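PDB 3IT5: protease lasA from Pseudomonas aeruginosa, which cleaves glycine-rich peptides as a secreted zinc metalloendopeptidase, cutting the pentaglycine cross-links of staphylococcal peptidoglycan and taking part in the breakdown of host elastin. Local coordinates for residues A[79-84]-A[108-113]; A[23-28]-A[120-125]; A[30-35]-A[144-149]. All blocks are in the same frame, centred on the assembly; numbering follows the deposited sequence.

Interaction 1: A[79-84]-A[108-113]; sequences YYHMDQ and TALCEG
The phenolic oxygen of Y80 is held by two backbone groups of the 108-113 loop. It donates to the carbonyl of G113, OH to O 2.7 Å, with that acceptor lying at the ring edge near the ring plane, and it takes a weak, bent bond from the backbone N of E112 at 3.1 Å from Y80 OH. Both partners belong to the type I turn from L110 to G113, so the tyrosine pins the turn by its main chain. A long, rigid side chain with a hydroxyl at its end suits this place: CG stands anti to the backbone N (chi1 -169°), which carries the ring across the gap. E112 CB lies obliquely to the ring, nearest Y80 CE1 at 3.9 Å, while the carboxylate turns to S63.

H81 forms the second tie. Its ND1 donates to the carbonyl of A109, ND1 to O 2.7 Å, nearly straight at 170° and within the plane of the imidazole. This bond fixes the rotation of the ring. L110 CD2 lies 3.6 Å from H81 CE1 at the same edge, and Y80 CD2 lies over one face of the imidazole, toward its rim. Farther along, the methyl CG2 of T108 rests 3.4 Å from D83 OD1, the two side chains crossing at about a right angle; the T108 hydroxyl is bonded to N105.

C111, disulfide-linked to C65, ties the loop covalently to the turn between strands 57-63 and 66-70. H81 is an inferred proton donor or acceptor, and a histidine whose ND1 is anchored by a backbone carbonyl beside the metal centre is consistent with the active site of the M23 metallopeptidases.

Interaction 2: A[23-28]-A[120-125]; sequences HSNTGS and HLHFSL. With ZN (zinc ion), chain E.
H23 and H122 join through a shared zinc ion, and with D36 they form the metal site of the M23 metallopeptidase fold, here bridging a loop and the strand 121-127 of the antiparallel sheet.

Among the metal bonds, H23 gives NE2 and H122 gives ND1, each 2.2 Å from the zinc; D36 OD1 is the third protein ligand, and a water oxygen 2.1 Å from the zinc is also bound. The different nitrogens suit the different backbones: H122, on the strand, binds close to its own CB, whereas H23 reaches in from the loop with the remote nitrogen. CG of H23 stands between the backbone N and the carbonyl carbon (chi1 49°), a turn that swings the imidazole toward the metal. The two rings meet rim to rim, planes at 44°, neither covering the other's face.

The hydrogen bonds form a second shell. H122, having spent ND1 on the metal, donates from NE2 to N25 OD1 at 2.6 Å, with an angle of 163° at the hydrogen. The acceptor lies almost in the plane of the ring, although the donor stands above the amide plane of N25. Such a bond fixes the rotation of the imidazole and may strengthen it as a zinc ligand. An asparagine fits because its amide oxygen can take this N-H without carrying a charge. The ND1 of H23 is likewise satisfied, by the carbonyl of G21.

The loop itself is folded by a type I turn from S24 to G27; lacking a CB, G27 takes its positive phi easily. On the strand side, H120, an inferred proton donor or acceptor, is hydrogen-bonded through NE2, in its ring plane, to the zinc-bound water, 2.8 Å from its oxygen.

Interaction 3: A[30-35]-A[144-149]; sequences YPYSSF and INVGTS
Y32 lays its ring along the chain from V146 to S149, and most of the contact is made by this one side chain. V146 meets it first: the methyl CG1 presses obliquely against the ring, 3.3 Å from Y32 CD2, while CG2 packs on the CB of the tyrosine at 3.9 Å. A branched aliphatic side chain can thus touch both the ring and its root. At the edge, near the ring plane, stands the carbonyl of G147, whose O lies 3.2 Å from Y32 CE2. At the far end the phenolic oxygen reaches the T148 carbonyl, OH to O 3.1 Å, and also touches the CA of S149. Tyrosine is well matched to this run of chain, offering its C-H edge to the backbone carbonyl of G147 and its hydroxyl to the exposed part of the loop.

A smaller apolar contact lies deeper, where I144 CD1 faces F35 CD2 at 4.4 Å. The side chains of I144 and F35 both point across the interface, and both meet F160, whose ring sits edge-to-face with that of F35. The contact therefore joins strand 34-38 of the large antiparallel sheet to the separate four-stranded sheet at strand 142-145, with the loop beyond that strand running past Y32.

The backbone then sets Y32 in position. It is the centre of an inverse gamma turn, and its ring is directed toward the 146-149 chain by a CG anti to the carbonyl carbon (chi1 -63°); its backbone pairs with L134. Just after it, S33 and S34 form a classic beta bulge opposite H23. On the other segment, Q135 holds both the backbone N of V146 and the amide of N145, and D152 accepts a bond from the backbone N of T148.

How the interactions relate
Interactions 1 and 2 lie 12 Å apart between centres and interactions 2 and 3 only 9 Å, whereas 1 and 3 are 21 Å apart and do not touch. Interaction 2 is thus the middle member. Strand 121-127 is flanked in the large antiparallel sheet by strand 75-83, which carries interaction 1, and by strand 34-38, which carries interaction 3. Along the chain the segments of interactions 2 and 3 alternate, while both segments of interaction 1 fall between residues 35 and 120. Interactions 1 and 2 bring sequence-distant strands and loops to the zinc centre, while interaction 3 fastens the four-stranded sheet beside it.

Interaction 1: A[79-84]-A[108-113]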
# COMPACT_ATOMS: atom_id res chain seq x y z
N TYR A 79 -0.96 3.13 6.15
CA TYR A 79 -2.04 2.21 5.82
C TYR A 79 -3.35 2.81 6.30
O TYR A 79 -3.58 2.92 7.51
CB TYR A 79 -1.80 0.84 6.47
CG TYR A 79 -0.44 0.25 6.18
CD1 TYR A 79 0.69 0.68 6.88
CD2 TYR A 79 -0.28 -0.72 5.21
CE1 TYR A 79 1.94 0.16 6.61
CE2 TYR A 79 0.96 -1.26 4.93
CZ TYR A 79 2.07 -0.82 5.63
OH TYR A 79 3.31 -1.35 5.36
N TYR A 80 -4.20 3.23 5.36
CA TYR A 80 -5.47 3.84 5.70
C TYR A 80 -6.61 2.99 5.14
O TYR A 80 -6.39 2.10 4.32
CB TYR A 80 -5.53 5.30 5.21
CG TYR A 80 -6.71 6.10 5.73
CD1 TYR A 80 -6.97 6.18 7.10
CD2 TYR A 80 -7.56 6.78 4.86
CE1 TYR A 80 -8.06 6.92 7.59
CE2 TYR A 80 -8.65 7.52 5.34
CZ TYR A 80 -8.89 7.58 6.69
OH TYR A 80 -9.96 8.31 7.16
N HIS A 81 -7.83 3.28 5.61
CA HIS A 81 -9.00 2.44 5.35
C HIS A 81 -8.81 1.04 5.96
O HIS A 81 -9.14 0.03 5.34
CB HIS A 81 -9.32 2.33 3.85
CG HIS A 81 -9.45 3.65 3.15
ND1 HIS A 81 -10.25 4.67 3.61
CD2 HIS A 81 -8.90 4.08 1.99
CE1 HIS A 81 -10.17 5.69 2.78
NE2 HIS A 81 -9.36 5.36 1.79
N MET A 82 -8.26 1.01 7.17
CA MET A 82 -8.01 -0.24 7.89
C MET A 82 -9.17 -0.59 8.81
O MET A 82 -10.02 0.25 9.11
CB MET A 82 -6.72 -0.14 8.71
CG MET A 82 -5.44 -0.01 7.90
SD MET A 82 -5.04 -1.50 6.98
CE MET A 82 -4.76 -2.69 8.30
N ASP A 83 -9.20 -1.85 9.24
CA ASP A 83 -10.19 -2.33 10.20
C ASP A 83 -9.58 -3.50 10.95
O ASP A 83 -8.59 -4.09 10.50
CB ASP A 83 -11.47 -2.75 9.47
CG ASP A 83 -12.64 -3.02 10.42
OD1 ASP A 83 -12.64 -2.53 11.57
OD2 ASP A 83 -13.58 -3.74 10.00
N GLN A 84 -10.15 -3.82 12.12
CA GLN A 84 -9.77 -5.01 12.88
C GLN A 84 -8.25 -5.06 13.12
O GLN A 84 -7.60 -6.10 12.91
CB GLN A 84 -10.28 -6.28 12.18
CG GLN A 84 -11.81 -6.29 11.97
CD GLN A 84 -12.31 -7.51 11.21
OE1 GLN A 84 -11.65 -8.55 11.17
NE2 GLN A 84 -13.48 -7.39 10.61
N THR A 108 -16.20 2.66 9.15
CA THR A 108 -14.85 2.41 9.63
C THR A 108 -13.83 2.91 8.61
O THR A 108 -12.86 3.57 8.98
CB THR A 108 -14.63 0.92 9.93
OG1 THR A 108 -15.67 0.46 10.81
CG2 THR A 108 -13.28 0.69 10.60
N ALA A 109 -14.09 2.62 7.33
CA ALA A 109 -13.22 3.04 6.23
C ALA A 109 -12.82 4.52 6.28
O ALA A 109 -11.74 4.90 5.83
CB ALA A 109 -13.87 2.71 4.88
N LEU A 110 -13.71 5.34 6.82
CA LEU A 110 -13.47 6.77 6.89
C LEU A 110 -13.55 7.29 8.32
O LEU A 110 -14.16 8.31 8.58
CB LEU A 110 -14.44 7.52 5.96
CG LEU A 110 -14.47 7.11 4.48
CD1 LEU A 110 -15.67 7.71 3.79
CD2 LEU A 110 -13.18 7.48 3.74
N CYS A 111 -12.90 6.57 9.25
CA CYS A 111 -12.86 6.98 10.66
C CYS A 111 -12.15 8.33 10.86
O CYS A 111 -12.44 9.07 11.81
CB CYS A 111 -12.21 5.90 11.53
SG CYS A 111 -10.39 5.93 11.65
N GLU A 112 -11.23 8.65 9.96
CA GLU A 112 -10.49 9.90 10.03
C GLU A 112 -10.80 10.82 8.86
O GLU A 112 -9.97 11.64 8.46
CB GLU A 112 -8.98 9.64 10.17
CG GLU A 112 -8.58 9.15 11.56
CD GLU A 112 -7.10 8.87 11.69
OE1 GLU A 112 -6.32 9.81 11.95
OE2 GLU A 112 -6.71 7.69 11.54
N GLY A 113 -12.01 10.69 8.32
CA GLY A 113 -12.49 11.51 7.21
C GLY A 113 -12.15 10.96 5.83
O GLY A 113 -11.67 9.83 5.71

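Interaction 2: A[23-28]-A[120-125]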
# COMPACT_ATOMS: atom_id res chain seq x y z
N HIS A 23 -1.28 8.19 -6.53
CA HIS A 23 -1.92 9.46 -6.20
C HIS A 23 -1.33 9.99 -4.91
O HIS A 23 -0.58 9.29 -4.22
CB HIS A 23 -3.44 9.30 -6.09
CG HIS A 23 -3.88 8.15 -5.24
ND1 HIS A 23 -3.86 6.84 -5.69
CD2 HIS A 23 -4.36 8.10 -3.97
CE1 HIS A 23 -4.30 6.04 -4.73
NE2 HIS A 23 -4.62 6.78 -3.68
N SER A 24 -1.64 11.24 -4.59
CA SER A 24 -1.23 11.82 -3.32
C SER A 24 -2.13 11.25 -2.23
O SER A 24 -3.20 10.71 -2.53
CB SER A 24 -1.32 13.35 -3.36
OG SER A 24 -2.65 13.80 -3.21
N ASN A 25 -1.68 11.34 -0.99
CA ASN A 25 -2.45 10.88 0.16
C ASN A 25 -3.89 11.40 0.16
O ASN A 25 -4.82 10.69 0.54
CB ASN A 25 -1.75 11.31 1.46
CG ASN A 25 -2.26 10.57 2.67
OD1 ASN A 25 -2.32 9.34 2.69
ND2 ASN A 25 -2.61 11.32 3.71
N THR A 26 -4.06 12.64 -0.30
CA THR A 26 -5.36 13.30 -0.37
C THR A 26 -6.07 13.01 -1.69
O THR A 26 -7.26 13.32 -1.85
CB THR A 26 -5.22 14.83 -0.21
OG1 THR A 26 -4.42 15.35 -1.29
CG2 THR A 26 -4.57 15.18 1.12
N GLY A 27 -5.34 12.43 -2.63
CA GLY A 27 -5.84 12.17 -3.97
C GLY A 27 -5.79 13.36 -4.92
O GLY A 27 -6.21 13.25 -6.07
N SER A 28 -5.26 14.49 -4.45
CA SER A 28 -5.24 15.70 -5.28
C SER A 28 -3.84 16.20 -5.65
O SER A 28 -3.54 16.37 -6.84
CB SER A 28 -6.06 16.82 -4.64
OG SER A 28 -5.70 17.02 -3.28
N HIS A 120 -11.06 -0.93 -0.07
CA HIS A 120 -9.69 -0.97 -0.58
C HIS A 120 -8.70 -0.52 0.50
O HIS A 120 -9.09 0.05 1.52
CB HIS A 120 -9.53 -0.09 -1.83
CG HIS A 120 -9.65 1.38 -1.57
ND1 HIS A 120 -10.87 2.03 -1.49
CD2 HIS A 120 -8.71 2.34 -1.38
CE1 HIS A 120 -10.67 3.31 -1.25
NE2 HIS A 120 -9.37 3.53 -1.18
N LEU A 121 -7.41 -0.80 0.28
CA LEU A 121 -6.35 -0.24 1.10
C LEU A 121 -5.70 0.96 0.40
O LEU A 121 -5.26 0.85 -0.75
CB LEU A 121 -5.29 -1.30 1.43
CG LEU A 121 -3.94 -0.79 1.96
CD1 LEU A 121 -4.04 -0.33 3.42
CD2 LEU A 121 -2.86 -1.86 1.80
N HIS A 122 -5.64 2.09 1.10
CA HIS A 122 -4.86 3.25 0.68
C HIS A 122 -3.49 3.16 1.37
O HIS A 122 -3.41 3.17 2.60
CB HIS A 122 -5.62 4.54 1.02
CG HIS A 122 -4.81 5.80 0.91
ND1 HIS A 122 -4.71 6.53 -0.26
CD2 HIS A 122 -4.09 6.48 1.84
CE1 HIS A 122 -3.96 7.59 -0.05
NE2 HIS A 122 -3.56 7.58 1.21
N PHE A 123 -2.43 3.08 0.57
CA PHE A 123 -1.10 2.71 1.06
C PHE A 123 -0.05 3.73 0.61
O PHE A 123 0.16 3.93 -0.58
CB PHE A 123 -0.78 1.29 0.56
CG PHE A 123 0.66 0.89 0.67
CD1 PHE A 123 1.22 0.53 1.89
CD2 PHE A 123 1.46 0.82 -0.47
CE1 PHE A 123 2.55 0.14 1.99
CE2 PHE A 123 2.80 0.43 -0.39
CZ PHE A 123 3.34 0.09 0.84
N SER A 124 0.62 4.36 1.58
CA SER A 124 1.51 5.50 1.30
C SER A 124 2.97 5.32 1.72
O SER A 124 3.26 4.70 2.74
CB SER A 124 0.97 6.76 1.97
OG SER A 124 -0.41 6.95 1.70
N LEU A 125 3.87 5.90 0.93
CA LEU A 125 5.31 5.86 1.21
C LEU A 125 5.78 7.15 1.89
O LEU A 125 5.54 8.25 1.39
CB LEU A 125 6.10 5.62 -0.08
CG LEU A 125 7.62 5.42 -0.04
CD1 LEU A 125 8.02 4.17 0.73
CD2 LEU A 125 8.17 5.37 -1.46
ZN ZN E . -5.92 6.02 -2.04
O HOH W 1 -7.88 5.93 -1.28

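Interaction 3: A[30-35]-A[144-149]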
# COMPACT_ATOMS: atom_id res chain seq x y z
N TYR A 30 0.63 16.93 -4.97
CA TYR A 30 1.93 16.37 -5.31
C TYR A 30 2.71 16.24 -3.99
O TYR A 30 2.70 17.18 -3.18
CB TYR A 30 2.65 17.34 -6.26
CG TYR A 30 3.75 16.73 -7.11
CD1 TYR A 30 3.44 15.98 -8.24
CD2 TYR A 30 5.09 16.93 -6.79
CE1 TYR A 30 4.44 15.43 -9.04
CE2 TYR A 30 6.11 16.38 -7.58
CZ TYR A 30 5.78 15.64 -8.70
OH TYR A 30 6.77 15.09 -9.49
N PRO A 31 3.42 15.11 -3.78
CA PRO A 31 3.78 14.03 -4.70
C PRO A 31 2.84 12.82 -4.72
O PRO A 31 1.95 12.70 -3.89
CB PRO A 31 5.16 13.60 -4.17
CG PRO A 31 5.11 13.90 -2.69
CD PRO A 31 3.99 14.88 -2.44
N TYR A 32 3.07 11.92 -5.68
CA TYR A 32 2.26 10.71 -5.84
C TYR A 32 2.80 9.61 -4.92
O TYR A 32 3.51 8.70 -5.35
CB TYR A 32 2.24 10.26 -7.31
CG TYR A 32 1.60 11.24 -8.29
CD1 TYR A 32 1.13 12.49 -7.87
CD2 TYR A 32 1.49 10.92 -9.64
CE1 TYR A 32 0.56 13.38 -8.78
CE2 TYR A 32 0.92 11.80 -10.55
CZ TYR A 32 0.46 13.02 -10.11
OH TYR A 32 -0.10 13.89 -11.02
N SER A 33 2.43 9.73 -3.65
CA SER A 33 2.96 8.91 -2.56
C SER A 33 2.23 7.60 -2.34
O SER A 33 2.74 6.72 -1.64
CB SER A 33 2.89 9.70 -1.25
OG SER A 33 1.54 9.89 -0.88
N SER A 34 1.03 7.47 -2.91
CA SER A 34 0.13 6.38 -2.54
C SER A 34 -0.41 5.60 -3.73
O SER A 34 -0.50 6.12 -4.85
CB SER A 34 -1.06 6.93 -1.73
OG SER A 34 -0.65 7.84 -0.71
N PHE A 35 -0.76 4.34 -3.48
CA PHE A 35 -1.59 3.57 -4.40
C PHE A 35 -2.56 2.70 -3.62
O PHE A 35 -2.28 2.29 -2.49
CB PHE A 35 -0.76 2.77 -5.42
CG PHE A 35 -0.07 1.56 -4.85
CD1 PHE A 35 -0.72 0.32 -4.83
CD2 PHE A 35 1.24 1.64 -4.39
CE1 PHE A 35 -0.08 -0.81 -4.32
CE2 PHE A 35 1.89 0.51 -3.90
CZ PHE A 35 1.24 -0.72 -3.86
N ILE A 144 8.09 0.65 -9.42
CA ILE A 144 6.91 1.41 -9.82
C ILE A 144 7.28 2.68 -10.60
O ILE A 144 8.22 3.40 -10.24
CB ILE A 144 5.99 1.70 -8.59
CG1 ILE A 144 4.74 2.50 -9.00
CG2 ILE A 144 6.75 2.41 -7.48
CD1 ILE A 144 3.61 2.45 -7.97
N ASN A 145 6.56 2.90 -11.69
CA ASN A 145 6.62 4.16 -12.40
C ASN A 145 5.30 4.90 -12.18
O ASN A 145 4.22 4.34 -12.36
CB ASN A 145 6.86 3.95 -13.90
CG ASN A 145 7.33 5.22 -14.60
OD1 ASN A 145 8.47 5.66 -14.44
ND2 ASN A 145 6.45 5.80 -15.42
N VAL A 146 5.43 6.16 -11.78
CA VAL A 146 4.32 7.03 -11.44
C VAL A 146 3.72 7.70 -12.69
O VAL A 146 4.46 8.23 -13.53
CB VAL A 146 4.79 8.05 -10.36
CG1 VAL A 146 4.29 9.46 -10.62
CG2 VAL A 146 4.46 7.56 -8.95
N GLY A 147 2.39 7.67 -12.80
CA GLY A 147 1.66 8.29 -13.91
C GLY A 147 1.69 9.81 -13.91
O GLY A 147 2.36 10.42 -13.08
N THR A 148 0.94 10.42 -14.83
CA THR A 148 1.03 11.88 -15.04
C THR A 148 -0.04 12.71 -14.30
O THR A 148 0.12 13.92 -14.14
CB THR A 148 1.04 12.24 -16.54
OG1 THR A 148 -0.06 11.62 -17.21
CG2 THR A 148 2.34 11.78 -17.19
N SER A 149 -1.11 12.05 -13.88
CA SER A 149 -2.13 12.69 -13.05
C SER A 149 -2.44 11.80 -11.85
O SER A 149 -2.12 10.61 -11.87
CB SER A 149 -3.41 12.97 -13.85
OG SER A 149 -3.86 11.80 -14.51